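Local coordinates for methyl-accepting chemotaxis protein (Vibrio parahaemolyticus, PDB 4EXO) that probably senses small molecules such as pyruvate through its periplasmic Cache domain and passes the signal to the chemotaxis machinery, at residues A[106-111]-A[125-130]; A[58-63]-A[138-143]; A[27-32]-A[43-48]. All coordinates share one frame; numbering follows the deposited sequence.

Overall arrangement
All three contacts are largely buried, but they differ in kind. Interaction 1 and interaction 2 belong to one antiparallel sheet and lie near the centre of the folded chain. They touch each other, because strands 120-131 and 136-143 are neighbours in that sheet. Both combine backbone hydrogen bonds with aromatic and leucine packing. Interaction 2 also supplies three pyruvate-pocket residues, while interaction 1 supplies Phe111 and has exposed residues at its margin. Interaction 3 is about 15 Å from interaction 2, centre to centre. It joins helical segments by packing of aliphatic side chains, and part of it faces the second subunit.

Interaction 1. Residues A[106-111]-A[125-130]; sequences DGFLYF and LGYAEY
Leu125 has the most surface buried in this contact, and its methyl CD1 sits squarely over the ring of Tyr110. The methyl carbon CD1 of Leu125 is 3.8 Å from the centroid of the Tyr110 ring and only 4° off the ring normal. This is a CH-pi contact at the centre of the face. CG of Leu125 is anti to the backbone N (chi1 171°), which turns the branch toward strand 108-111. The same methyl packs against Phe108, with Leu125 CD1 and Phe108 CD1 4.1 Å apart. One leucine methyl thus touches two aromatic rings.

Phe108 meets Tyr127 on its other flank. Tyr127 CD1 lies over the centre of the Phe108 ring, and its closest approach is 3.5 Å to Phe108 CE1. The two planes are inclined by 40°. The edge of the Tyr127 ring meets the backbone oxygen of Asp106, with Tyr127 CE1 3.6 Å from Asp106 O. Its hydroxyl donates to Glu129 OE2 and also bonds Lys19.

The backbones are joined on both sides of Phe108. Leu109 and Gly126 exchange two bonds, Gly126 N to Leu109 O at 2.8 Å and Leu109 N to Gly126 O at 3.1 Å. Ala128 N donates to Gly107 O at 2.9 Å. At the start of the strand, Asp106 OD1 accepts from Phe108 N and forms an Asx turn. On the far side of the sheet Phe111 CE2 rests on Gly126 CA, and the Phe111 ring also touches pyruvate. Helix 2-28 touches Phe108, Tyr110 and Tyr127. The arrangement is an antiparallel beta hairpin, strands 108-115 and 120-131, at one margin of the Cache-domain sheet.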
ATOM      1  N   ASP A 106       3.941  18.067  10.277  1.00 21.33           N
ATOM      2  CA  ASP A 106       2.853  17.156   9.883  1.00 21.49           C
ATOM      3  C   ASP A 106       3.200  16.134   8.796  1.00 20.56           C
ATOM      4  O   ASP A 106       2.321  15.422   8.312  1.00 20.70           O
ATOM      5  CB  ASP A 106       1.596  17.931   9.514  1.00 21.77           C
ATOM      6  CG  ASP A 106       1.708  18.649   8.167  1.00 24.25           C
ATOM      7  OD1 ASP A 106       2.769  18.580   7.490  1.00 22.93           O
ATOM      8  OD2 ASP A 106       0.708  19.295   7.786  1.00 24.77           O
ATOM      9  N   GLY A 107       4.464  16.074   8.424  1.00 20.75           N
ATOM     10  CA  GLY A 107       4.943  15.040   7.494  1.00 19.85           C
ATOM     11  C   GLY A 107       4.933  15.483   6.035  1.00 19.34           C
ATOM     12  O   GLY A 107       5.582  14.836   5.198  1.00 18.48           O
ATOM     13  N   PHE A 108       4.223  16.572   5.728  1.00 19.17           N
ATOM     14  CA  PHE A 108       3.968  16.956   4.324  1.00 18.80           C
ATOM     15  C   PHE A 108       4.923  18.053   3.876  1.00 19.81           C
ATOM     16  O   PHE A 108       5.311  18.939   4.669  1.00 18.04           O
ATOM     17  CB  PHE A 108       2.514  17.421   4.096  1.00 19.35           C
ATOM     18  CG  PHE A 108       1.495  16.301   4.207  1.00 19.46           C
ATOM     19  CD1 PHE A 108       1.301  15.407   3.153  1.00 21.09           C
ATOM     20  CD2 PHE A 108       0.772  16.129   5.377  1.00 20.27           C
ATOM     21  CE1 PHE A 108       0.386  14.361   3.274  1.00 21.30           C
ATOM     22  CE2 PHE A 108      -0.137  15.104   5.517  1.00 20.30           C
ATOM     23  CZ  PHE A 108      -0.329  14.214   4.468  1.00 21.59           C
ATOM     24  N   LEU A 109       5.292  18.005   2.592  1.00 18.63           N
ATOM     25  CA  LEU A 109       6.111  19.057   1.995  1.00 19.45           C
ATOM     26  C   LEU A 109       5.801  19.140   0.504  1.00 19.80           C
ATOM     27  O   LEU A 109       5.800  18.099  -0.178  1.00 19.54           O
ATOM     28  CB  LEU A 109       7.604  18.765   2.172  1.00 19.62           C
ATOM     29  CG  LEU A 109       8.541  19.905   1.729  1.00 19.57           C
ATOM     30  CD1 LEU A 109       8.484  21.144   2.720  1.00 20.63           C
ATOM     31  CD2 LEU A 109      10.011  19.409   1.529  1.00 19.35           C
ATOM     32  N   TYR A 110       5.569  20.365  -0.006  1.00 19.90           N
ATOM     33  CA  TYR A 110       5.436  20.565  -1.470  1.00 19.53           C
ATOM     34  C   TYR A 110       6.837  20.848  -2.047  1.00 19.80           C
ATOM     35  O   TYR A 110       7.606  21.635  -1.481  1.00 19.42           O
ATOM     36  CB  TYR A 110       4.534  21.768  -1.798  1.00 20.31           C
ATOM     37  CG  TYR A 110       3.069  21.561  -1.586  1.00 23.16           C
ATOM     38  CD1 TYR A 110       2.277  20.995  -2.594  1.00 24.90           C
ATOM     39  CD2 TYR A 110       2.451  21.922  -0.374  1.00 24.86           C
ATOM     40  CE1 TYR A 110       0.904  20.803  -2.414  1.00 25.66           C
ATOM     41  CE2 TYR A 110       1.079  21.738  -0.187  1.00 28.14           C
ATOM     42  CZ  TYR A 110       0.320  21.181  -1.224  1.00 27.85           C
ATOM     43  OH  TYR A 110      -1.025  20.978  -1.085  1.00 30.26           O
ATOM     44  N   PHE A 111       7.177  20.212  -3.175  1.00 19.25           N
ATOM     45  CA  PHE A 111       8.459  20.431  -3.848  1.00 18.93           C
ATOM     46  C   PHE A 111       8.333  19.816  -5.237  1.00 18.61           C
ATOM     47  O   PHE A 111       7.358  19.143  -5.513  1.00 19.92           O
ATOM     48  CB  PHE A 111       9.636  19.773  -3.094  1.00 18.57           C
ATOM     49  CG  PHE A 111       9.496  18.272  -2.875  1.00 19.33           C
ATOM     50  CD1 PHE A 111      10.129  17.366  -3.746  1.00 19.75           C
ATOM     51  CD2 PHE A 111       8.776  17.762  -1.762  1.00 19.97           C
ATOM     52  CE1 PHE A 111      10.043  15.954  -3.520  1.00 18.90           C
ATOM     53  CE2 PHE A 111       8.660  16.382  -1.540  1.00 16.18           C
ATOM     54  CZ  PHE A 111       9.289  15.459  -2.422  1.00 16.61           C
ATOM     55  N   LEU A 125       3.603  16.468  -4.021  1.00 20.10           N
ATOM     56  CA  LEU A 125       3.325  16.609  -2.596  1.00 19.53           C
ATOM     57  C   LEU A 125       3.890  15.376  -1.901  1.00 19.30           C
ATOM     58  O   LEU A 125       3.422  14.283  -2.126  1.00 18.37           O
ATOM     59  CB  LEU A 125       1.829  16.754  -2.328  1.00 19.30           C
ATOM     60  CG  LEU A 125       1.400  16.696  -0.834  1.00 21.83           C
ATOM     61  CD1 LEU A 125       2.084  17.833  -0.047  1.00 21.48           C
ATOM     62  CD2 LEU A 125      -0.118  16.806  -0.744  1.00 24.89           C
ATOM     63  N   GLY A 126       4.919  15.567  -1.087  1.00 18.90           N
ATOM     64  CA  GLY A 126       5.567  14.451  -0.391  1.00 18.99           C
ATOM     65  C   GLY A 126       5.015  14.264   0.996  1.00 19.04           C
ATOM     66  O   GLY A 126       4.448  15.193   1.574  1.00 19.38           O
ATOM     67  N   TYR A 127       5.149  13.054   1.514  1.00 18.78           N
ATOM     68  CA  TYR A 127       4.683  12.714   2.852  1.00 18.88           C
ATOM     69  C   TYR A 127       5.737  11.758   3.440  1.00 18.75           C
ATOM     70  O   TYR A 127       6.119  10.782   2.809  1.00 18.51           O
ATOM     71  CB  TYR A 127       3.272  12.081   2.852  1.00 19.36           C
ATOM     72  CG  TYR A 127       2.907  11.669   4.273  1.00 19.72           C
ATOM     73  CD1 TYR A 127       2.688  12.634   5.251  1.00 19.00           C
ATOM     74  CD2 TYR A 127       2.903  10.322   4.646  1.00 17.77           C
ATOM     75  CE1 TYR A 127       2.415  12.265   6.580  1.00 19.46           C
ATOM     76  CE2 TYR A 127       2.614   9.937   5.967  1.00 21.07           C
ATOM     77  CZ  TYR A 127       2.385  10.929   6.920  1.00 20.57           C
ATOM     78  OH  TYR A 127       2.096  10.589   8.211  1.00 21.54           O
ATOM     79  N   ALA A 128       6.257  12.090   4.620  1.00 18.72           N
ATOM     80  CA  ALA A 128       7.299  11.304   5.280  1.00 18.36           C
ATOM     81  C   ALA A 128       7.006  11.022   6.786  1.00 18.83           C
ATOM     82  O   ALA A 128       6.373  11.861   7.510  1.00 17.94           O
ATOM     83  CB  ALA A 128       8.686  11.996   5.087  1.00 18.37           C
ATOM     84  N   GLU A 129       7.410   9.818   7.218  1.00 18.86           N
ATOM     85  CA  GLU A 129       7.321   9.395   8.607  1.00 19.64           C
ATOM     86  C   GLU A 129       8.707   8.975   9.082  1.00 20.40           C
ATOM     87  O   GLU A 129       9.526   8.438   8.309  1.00 20.42           O
ATOM     88  CB  GLU A 129       6.282   8.264   8.778  1.00 19.87           C
ATOM     89  CG  GLU A 129       4.829   8.801   8.863  1.00 25.43           C
ATOM     90  CD  GLU A 129       3.740   7.682   9.053  1.00 28.85           C
ATOM     91  OE1 GLU A 129       4.138   6.494   9.321  1.00 24.01           O
ATOM     92  OE2 GLU A 129       2.512   8.028   8.905  1.00 26.24           O
ATOM     93  N   TYR A 130       8.999   9.266  10.345  1.00 20.20           N
ATOM     94  CA  TYR A 130      10.336   8.991  10.889  1.00 20.95           C
ATOM     95  C   TYR A 130      10.353   7.648  11.614  1.00 21.32           C
ATOM     96  O   TYR A 130       9.473   7.385  12.465  1.00 21.93           O
ATOM     97  CB  TYR A 130      10.748  10.133  11.839  1.00 20.35           C
ATOM     98  CG  TYR A 130      12.147   9.965  12.405  1.00 20.22           C
ATOM     99  CD1 TYR A 130      13.239   9.748  11.562  1.00 20.51           C
ATOM    100  CD2 TYR A 130      12.384  10.020  13.785  1.00 20.26           C
ATOM    101  CE1 TYR A 130      14.535   9.591  12.065  1.00 21.52           C
ATOM    102  CE2 TYR A 130      13.675   9.862  14.309  1.00 20.88           C
ATOM    103  CZ  TYR A 130      14.746   9.636  13.445  1.00 23.80           C
ATOM    104  OH  TYR A 130      16.033   9.473  13.931  1.00 20.30           O
TER

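Interaction 2. Residues A[58-63]-A[138-143]; sequences GYFFAY and LGTGIY. With PYR (pyruvic acid), chain B.
Phe61 and Gly139 form an antiparallel hydrogen-bonded pair. Gly139 N donates to Phe61 O at 2.8 Å. Phe61 N returns a bond to Gly139 O at 3.0 Å. Beyond this pair a side chain takes over. Thr140 OG1 donates to Tyr59 O at 2.7 Å and comes from above the carbonyl plane. OG1 is anti to the backbone N of Thr140 (chi1 -179°), which aims it at segment 58-63. A water bridges the next step along, accepting from Tyr59 N and donating to Gly141 O.

The Phe61 ring has a partner over each face. Gly139 CA lies over one face, 3.8 Å from the Phe61 ring centroid, in a CH-pi contact. Pyruvate lies over the opposite face. This is the ligand pocket of a Cache domain, a PAS-like fold, and the sheet forms its floor.

Polar contacts to the ligand come from two tyrosines. Tyr59 OH donates to pyruvate OXT at 2.6 Å, and Tyr63 OH donates to pyruvate O3 at 2.7 Å. Each oxygen lies in the plane of its tyrosine ring, at the edge. Pyruvate is also hydrogen-bonded to Lys124 NZ and His72 NE2. Tyr143 OH is hydrogen-bonded to His114 O and to Lys124 NZ, which makes Tyr143 a second-shell partner of the lysine.

Apolar packing lies on the other side of the sheet. Leu138 CD1 meets Phe60 CD1 at 3.9 Å and Ala62 CB at 4.1 Å. Met22 of helix 2-28 touches Leu138, and Met24 of the second subunit packs on Phe60.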
ATOM      1  N   GLY A  58       4.410   6.205  -8.080  1.00 18.43           N
ATOM      2  CA  GLY A  58       4.106   6.089  -6.649  1.00 18.51           C
ATOM      3  C   GLY A  58       5.079   5.139  -5.986  1.00 18.54           C
ATOM      4  O   GLY A  58       4.888   3.924  -6.052  1.00 19.37           O
ATOM      5  N   TYR A  59       6.115   5.683  -5.323  1.00 17.08           N
ATOM      6  CA  TYR A  59       7.244   4.881  -4.832  1.00 16.40           C
ATOM      7  C   TYR A  59       7.814   5.469  -3.541  1.00 16.32           C
ATOM      8  O   TYR A  59       7.465   6.607  -3.163  1.00 15.52           O
ATOM      9  CB  TYR A  59       8.381   4.868  -5.904  1.00 16.00           C
ATOM     10  CG  TYR A  59       8.958   6.266  -6.158  1.00 15.79           C
ATOM     11  CD1 TYR A  59      10.025   6.748  -5.394  1.00 16.98           C
ATOM     12  CD2 TYR A  59       8.394   7.114  -7.131  1.00 16.83           C
ATOM     13  CE1 TYR A  59      10.569   8.044  -5.607  1.00 16.73           C
ATOM     14  CE2 TYR A  59       8.913   8.422  -7.379  1.00 17.51           C
ATOM     15  CZ  TYR A  59      10.013   8.867  -6.598  1.00 15.90           C
ATOM     16  OH  TYR A  59      10.524  10.127  -6.813  1.00 16.33           O
ATOM     17  N   PHE A  60       8.690   4.698  -2.882  1.00 16.40           N
ATOM     18  CA  PHE A  60       9.348   5.136  -1.646  1.00 16.65           C
ATOM     19  C   PHE A  60      10.796   5.594  -1.820  1.00 17.60           C
ATOM     20  O   PHE A  60      11.537   5.088  -2.702  1.00 17.28           O
ATOM     21  CB  PHE A  60       9.367   4.001  -0.623  1.00 16.27           C
ATOM     22  CG  PHE A  60       8.028   3.672  -0.068  1.00 17.28           C
ATOM     23  CD1 PHE A  60       7.462   4.462   0.935  1.00 17.85           C
ATOM     24  CD2 PHE A  60       7.335   2.559  -0.535  1.00 19.84           C
ATOM     25  CE1 PHE A  60       6.213   4.160   1.477  1.00 20.98           C
ATOM     26  CE2 PHE A  60       6.059   2.224  -0.003  1.00 20.34           C
ATOM     27  CZ  PHE A  60       5.485   3.035   1.000  1.00 22.56           C
ATOM     28  N   PHE A  61      11.189   6.519  -0.937  1.00 16.44           N
ATOM     29  CA  PHE A  61      12.570   6.925  -0.759  1.00 16.61           C
ATOM     30  C   PHE A  61      12.814   7.011   0.761  1.00 16.72           C
ATOM     31  O   PHE A  61      11.857   7.114   1.546  1.00 17.38           O
ATOM     32  CB  PHE A  61      12.828   8.303  -1.441  1.00 15.39           C
ATOM     33  CG  PHE A  61      11.862   9.371  -1.001  1.00 17.43           C
ATOM     34  CD1 PHE A  61      12.049  10.031   0.236  1.00 17.84           C
ATOM     35  CD2 PHE A  61      10.766   9.735  -1.788  1.00 17.08           C
ATOM     36  CE1 PHE A  61      11.145  11.024   0.650  1.00 19.36           C
ATOM     37  CE2 PHE A  61       9.845  10.717  -1.365  1.00 18.81           C
ATOM     38  CZ  PHE A  61      10.046  11.371  -0.144  1.00 17.94           C
ATOM     39  N   ALA A  62      14.075   6.993   1.178  1.00 17.03           N
ATOM     40  CA  ALA A  62      14.369   7.321   2.588  1.00 18.14           C
ATOM     41  C   ALA A  62      15.692   8.026   2.726  1.00 17.82           C
ATOM     42  O   ALA A  62      16.611   7.783   1.916  1.00 19.03           O
ATOM     43  CB  ALA A  62      14.310   6.052   3.486  1.00 16.06           C
ATOM     44  N   TYR A  63      15.780   8.923   3.720  1.00 17.94           N
ATOM     45  CA  TYR A  63      17.022   9.658   4.023  1.00 18.89           C
ATOM     46  C   TYR A  63      17.274   9.549   5.516  1.00 19.29           C
ATOM     47  O   TYR A  63      16.312   9.451   6.273  1.00 19.38           O
ATOM     48  CB  TYR A  63      16.880  11.156   3.655  1.00 18.58           C
ATOM     49  CG  TYR A  63      16.741  11.368   2.152  1.00 18.86           C
ATOM     50  CD1 TYR A  63      17.862  11.672   1.354  1.00 18.06           C
ATOM     51  CD2 TYR A  63      15.497  11.229   1.535  1.00 16.48           C
ATOM     52  CE1 TYR A  63      17.728  11.837  -0.031  1.00 17.16           C
ATOM     53  CE2 TYR A  63      15.348  11.431   0.130  1.00 18.10           C
ATOM     54  CZ  TYR A  63      16.484  11.699  -0.629  1.00 18.31           C
ATOM     55  OH  TYR A  63      16.356  11.871  -1.987  1.00 17.56           O
ATOM     56  N   LEU A 138      11.360   8.033   6.027  1.00 17.78           N
ATOM     57  CA  LEU A 138      10.807   7.237   4.908  1.00 17.74           C
ATOM     58  C   LEU A 138       9.682   8.058   4.282  1.00 17.49           C
ATOM     59  O   LEU A 138       8.795   8.497   4.999  1.00 18.24           O
ATOM     60  CB  LEU A 138      10.237   5.923   5.445  1.00 16.94           C
ATOM     61  CG  LEU A 138       9.529   4.975   4.450  1.00 17.73           C
ATOM     62  CD1 LEU A 138      10.528   4.498   3.368  1.00 15.76           C
ATOM     63  CD2 LEU A 138       8.896   3.763   5.165  1.00 18.09           C
ATOM     64  N   GLY A 139       9.702   8.224   2.960  1.00 17.20           N
ATOM     65  CA  GLY A 139       8.756   9.126   2.297  1.00 17.37           C
ATOM     66  C   GLY A 139       8.190   8.573   1.001  1.00 17.73           C
ATOM     67  O   GLY A 139       8.757   7.652   0.423  1.00 17.29           O
ATOM     68  N   THR A 140       7.080   9.148   0.555  1.00 18.20           N
ATOM     69  CA  THR A 140       6.547   8.882  -0.763  1.00 18.87           C
ATOM     70  C   THR A 140       5.846  10.178  -1.178  1.00 19.59           C
ATOM     71  O   THR A 140       6.032  11.226  -0.532  1.00 18.97           O
ATOM     72  CB  THR A 140       5.587   7.635  -0.788  1.00 19.88           C
ATOM     73  OG1 THR A 140       5.137   7.436  -2.151  1.00 21.04           O
ATOM     74  CG2 THR A 140       4.354   7.854   0.093  1.00 20.65           C
ATOM     75  N   GLY A 141       5.063  10.155  -2.249  1.00 19.52           N
ATOM     76  CA  GLY A 141       4.437  11.407  -2.710  1.00 18.42           C
ATOM     77  C   GLY A 141       3.470  11.176  -3.846  1.00 19.52           C
ATOM     78  O   GLY A 141       3.424  10.083  -4.423  1.00 18.80           O
ATOM     79  N   ILE A 142       2.661  12.196  -4.127  1.00 19.35           N
ATOM     80  CA  ILE A 142       1.767  12.201  -5.295  0.50 19.71           C
ATOM     81  C   ILE A 142       2.122  13.418  -6.158  1.00 20.33           C
ATOM     82  O   ILE A 142       2.444  14.489  -5.615  1.00 19.57           O
ATOM     83  CB  ILE A 142       0.291  12.232  -4.846  0.50 19.20           C
ATOM     84  CG1 ILE A 142      -0.034  10.949  -4.070  0.50 19.11           C
ATOM     85  CG2 ILE A 142      -0.661  12.401  -6.021  0.50 19.00           C
ATOM     86  CD1 ILE A 142      -1.445  10.881  -3.575  0.50 17.84           C
ATOM     87  N   TYR A 143       2.062  13.282  -7.481  1.00 20.74           N
ATOM     88  CA  TYR A 143       2.417  14.423  -8.347  1.00 23.10           C
ATOM     89  C   TYR A 143       1.189  15.299  -8.581  1.00 26.20           C
ATOM     90  O   TYR A 143       0.088  14.798  -8.742  1.00 26.57           O
ATOM     91  CB  TYR A 143       3.078  13.941  -9.651  1.00 22.45           C
ATOM     92  CG  TYR A 143       4.462  13.368  -9.340  1.00 22.14           C
ATOM     93  CD1 TYR A 143       5.605  14.184  -9.424  1.00 20.23           C
ATOM     94  CD2 TYR A 143       4.626  12.053  -8.916  1.00 20.37           C
ATOM     95  CE1 TYR A 143       6.863  13.696  -9.107  1.00 18.98           C
ATOM     96  CE2 TYR A 143       5.887  11.551  -8.592  1.00 19.39           C
ATOM     97  CZ  TYR A 143       6.995  12.367  -8.693  1.00 18.83           C
ATOM     98  OH  TYR A 143       8.250  11.876  -8.381  1.00 18.02           O
TER
HETATM   99  C   PYR B 201      11.875  11.890  -3.999  1.00 20.67           C
HETATM  100  O   PYR B 201      10.769  12.596  -4.094  1.00 20.01           O
HETATM  101  OXT PYR B 201      12.042  10.858  -4.804  1.00 19.95           O
HETATM  102  CA  PYR B 201      12.880  12.228  -3.063  1.00 21.76           C
HETATM  103  O3  PYR B 201      13.922  11.483  -3.041  1.00 19.66           O
HETATM  104  CB  PYR B 201      12.811  13.422  -2.120  1.00 20.45           C
HETATM  105  O   HOH W   1       5.739   8.748  -5.332  1.00 20.49           O

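Interaction 3. Residues A[27-32]-A[43-48]; sequences TAIKPL and QAAKEI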
ATOM      1  N   THR A  27       4.090  -1.002   7.620  1.00 19.50           N
ATOM      2  CA  THR A  27       3.645  -2.307   8.116  1.00 21.18           C
ATOM      3  C   THR A  27       4.248  -3.470   7.314  1.00 21.45           C
ATOM      4  O   THR A  27       4.522  -4.509   7.890  1.00 23.27           O
ATOM      5  CB  THR A  27       2.104  -2.399   8.209  1.00 20.26           C
ATOM      6  OG1 THR A  27       1.520  -2.107   6.938  1.00 20.27           O
ATOM      7  CG2 THR A  27       1.578  -1.375   9.234  1.00 20.70           C
ATOM      8  N   ALA A  28       4.506  -3.282   6.019  1.00 22.02           N
ATOM      9  CA  ALA A  28       5.165  -4.326   5.227  1.00 21.93           C
ATOM     10  C   ALA A  28       6.520  -4.733   5.800  1.00 22.53           C
ATOM     11  O   ALA A  28       6.898  -5.914   5.697  1.00 22.41           O
ATOM     12  CB  ALA A  28       5.299  -3.925   3.742  1.00 22.51           C
ATOM     13  N   ILE A  29       7.253  -3.766   6.379  1.00 21.47           N
ATOM     14  CA  ILE A  29       8.586  -4.041   6.932  1.00 22.29           C
ATOM     15  C   ILE A  29       8.555  -4.226   8.448  1.00 22.76           C
ATOM     16  O   ILE A  29       9.583  -4.406   9.075  1.00 22.17           O
ATOM     17  CB  ILE A  29       9.613  -2.940   6.535  1.00 22.22           C
ATOM     18  CG1 ILE A  29       9.209  -1.589   7.152  1.00 20.51           C
ATOM     19  CG2 ILE A  29       9.722  -2.873   4.983  1.00 22.31           C
ATOM     20  CD1 ILE A  29      10.351  -0.617   7.427  1.00 23.49           C
ATOM     21  N   LYS A  30       7.368  -4.194   9.045  1.00 24.46           N
ATOM     22  CA  LYS A  30       7.283  -4.277  10.508  1.00 26.89           C
ATOM     23  C   LYS A  30       7.933  -5.543  11.137  1.00 27.24           C
ATOM     24  O   LYS A  30       8.634  -5.434  12.147  1.00 26.92           O
ATOM     25  CB  LYS A  30       5.831  -4.080  10.971  1.00 27.24           C
ATOM     26  CG  LYS A  30       5.689  -3.948  12.462  1.00 32.59           C
ATOM     27  CD  LYS A  30       4.364  -3.291  12.851  1.00 38.29           C
ATOM     28  CE  LYS A  30       4.340  -3.037  14.376  1.00 40.89           C
ATOM     29  NZ  LYS A  30       4.302  -4.309  15.115  1.00 42.54           N
ATOM     30  N   PRO A  31       7.710  -6.735  10.546  1.00 28.04           N
ATOM     31  CA  PRO A  31       8.350  -7.955  11.102  1.00 28.62           C
ATOM     32  C   PRO A  31       9.868  -7.791  11.154  1.00 28.35           C
ATOM     33  O   PRO A  31      10.496  -8.084  12.184  1.00 28.17           O
ATOM     34  CB  PRO A  31       7.995  -9.032  10.074  1.00 28.77           C
ATOM     35  CG  PRO A  31       6.686  -8.547   9.481  1.00 30.87           C
ATOM     36  CD  PRO A  31       6.838  -7.053   9.395  1.00 27.23           C
ATOM     37  N   LEU A  32      10.441  -7.251  10.075  1.00 27.25           N
ATOM     38  CA  LEU A  32      11.881  -6.980  10.017  1.00 26.26           C
ATOM     39  C   LEU A  32      12.349  -5.890  10.984  1.00 26.28           C
ATOM     40  O   LEU A  32      13.361  -6.063  11.695  1.00 26.36           O
ATOM     41  CB  LEU A  32      12.274  -6.614   8.588  1.00 26.29           C
ATOM     42  CG  LEU A  32      12.220  -7.693   7.514  1.00 26.15           C
ATOM     43  CD1 LEU A  32      12.279  -7.053   6.105  1.00 27.04           C
ATOM     44  CD2 LEU A  32      13.333  -8.723   7.663  1.00 27.43           C
ATOM     45  N   GLN A  43      18.840  -4.212   5.095  1.00 26.77           N
ATOM     46  CA  GLN A  43      18.982  -4.584   3.700  1.00 27.28           C
ATOM     47  C   GLN A  43      17.725  -5.272   3.183  1.00 26.39           C
ATOM     48  O   GLN A  43      17.248  -4.973   2.077  1.00 25.69           O
ATOM     49  CB  GLN A  43      20.220  -5.470   3.465  1.00 27.84           C
ATOM     50  CG  GLN A  43      20.377  -5.908   2.032  1.00 31.47           C
ATOM     51  CD  GLN A  43      20.618  -4.713   1.082  1.00 36.84           C
ATOM     52  OE1 GLN A  43      21.375  -3.790   1.405  1.00 36.11           O
ATOM     53  NE2 GLN A  43      19.953  -4.731  -0.083  1.00 39.49           N
ATOM     54  N   ALA A  44      17.196  -6.205   3.967  1.00 25.24           N
ATOM     55  CA  ALA A  44      15.969  -6.901   3.562  1.00 24.63           C
ATOM     56  C   ALA A  44      14.752  -5.949   3.470  1.00 22.92           C
ATOM     57  O   ALA A  44      13.873  -6.108   2.594  1.00 21.18           O
ATOM     58  CB  ALA A  44      15.676  -8.070   4.531  1.00 24.79           C
ATOM     59  N   ALA A  45      14.689  -4.986   4.394  1.00 22.40           N
ATOM     60  CA  ALA A  45      13.616  -3.981   4.359  1.00 21.27           C
ATOM     61  C   ALA A  45      13.762  -3.071   3.139  1.00 21.41           C
ATOM     62  O   ALA A  45      12.770  -2.737   2.497  1.00 20.34           O
ATOM     63  CB  ALA A  45      13.601  -3.162   5.638  1.00 21.90           C
ATOM     64  N   LYS A  46      14.985  -2.645   2.824  1.00 21.85           N
ATOM     65  CA  LYS A  46      15.210  -1.895   1.588  1.00 22.62           C
ATOM     66  C   LYS A  46      14.703  -2.592   0.357  1.00 22.07           C
ATOM     67  O   LYS A  46      14.081  -1.946  -0.482  1.00 21.13           O
ATOM     68  CB  LYS A  46      16.698  -1.548   1.339  1.00 24.45           C
ATOM     69  CG  LYS A  46      17.291  -0.546   2.279  1.00 27.25           C
ATOM     70  CD  LYS A  46      18.805  -0.396   1.963  1.00 30.29           C
ATOM     71  CE  LYS A  46      19.028  -0.021   0.481  1.00 33.64           C
ATOM     72  NZ  LYS A  46      20.477   0.214   0.155  1.00 38.74           N
ATOM     73  N   GLU A  47      14.941  -3.896   0.244  0.50 22.20           N
ATOM     74  CA  GLU A  47      14.517  -4.634  -0.945  0.50 22.46           C
ATOM     75  C   GLU A  47      12.997  -4.702  -1.148  0.50 21.89           C
ATOM     76  O   GLU A  47      12.495  -4.669  -2.295  0.50 21.07           O
ATOM     77  CB  GLU A  47      15.178  -6.013  -0.944  0.50 23.01           C
ATOM     78  CG  GLU A  47      16.682  -5.864  -1.100  0.50 25.43           C
ATOM     79  CD  GLU A  47      17.431  -7.162  -0.942  0.50 29.67           C
ATOM     80  OE1 GLU A  47      16.783  -8.235  -1.020  0.50 31.68           O
ATOM     81  OE2 GLU A  47      18.665  -7.096  -0.749  0.50 31.16           O
ATOM     82  N   ILE A  48      12.262  -4.760  -0.042  1.00 20.78           N
ATOM     83  CA  ILE A  48      10.812  -4.703  -0.072  1.00 20.91           C
ATOM     84  C   ILE A  48      10.333  -3.283  -0.433  1.00 20.06           C
ATOM     85  O   ILE A  48       9.491  -3.103  -1.319  1.00 20.51           O
ATOM     86  CB  ILE A  48      10.198  -5.113   1.300  1.00 20.88           C
ATOM     87  CG1 ILE A  48      10.494  -6.606   1.577  1.00 22.95           C
ATOM     88  CG2 ILE A  48       8.703  -4.824   1.292  1.00 19.34           C
ATOM     89  CD1 ILE A  48      10.305  -6.997   3.009  1.00 22.59           C
TER
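Leu32 and Ile48 reach toward each other tip to tip, and their methyls meet at 3.7 Å between Leu32 CD1 and Ile48 CD1. Both side chains start the same way, with the gamma carbon (CG of Leu32, CG1 of Ile48) anti to the carbonyl carbon. For Leu32 (chi1 -69°) this carries the branch across to helix 42-51.

The end of Leu32 lies on the helix surface between several partners. CD1 of Leu32 is 3.6 Å from Ala45 N, so it rests on the backbone as well as on side chains. Both of its methyls touch Ala44 CB: Leu32 CD1 is 3.9 Å and Leu32 CD2 4.0 Å from Ala44 CB. The small alanines let the leucine come close to the helix.

Ile29 approaches from the preceding turn. Its branch methyl does the touching, and Ile29 CG2 is 3.9 Å from Ala45 CB. The same methyl lies 3.9 Å from Ala45 O. It also faces Ile48, with Ile29 CG2 and Ile48 CG2 4.3 Å apart. Ala28 CB meets the same methyl of Ile48 at a similar distance. Ile48 is therefore approached by Ala28 and Ile29 at its branch methyl and by Leu32 at its CD1.

The side chains that meet are all aliphatic. Around them, Lys30 and Lys46 form salt bridges with Asp34 and Glu79.

Segment 27-32 spans the break between helix 2-28 and helix 30-34, and helix 42-51 packs across that break. Trp134, in the loop between strands 120-131 and 136-143, touches Ile29 and Ala45. Ile48 packs on Ile48 of the second subunit, and Ala28 on Met52 of that subunit, so this helical corner borders the dimer interface.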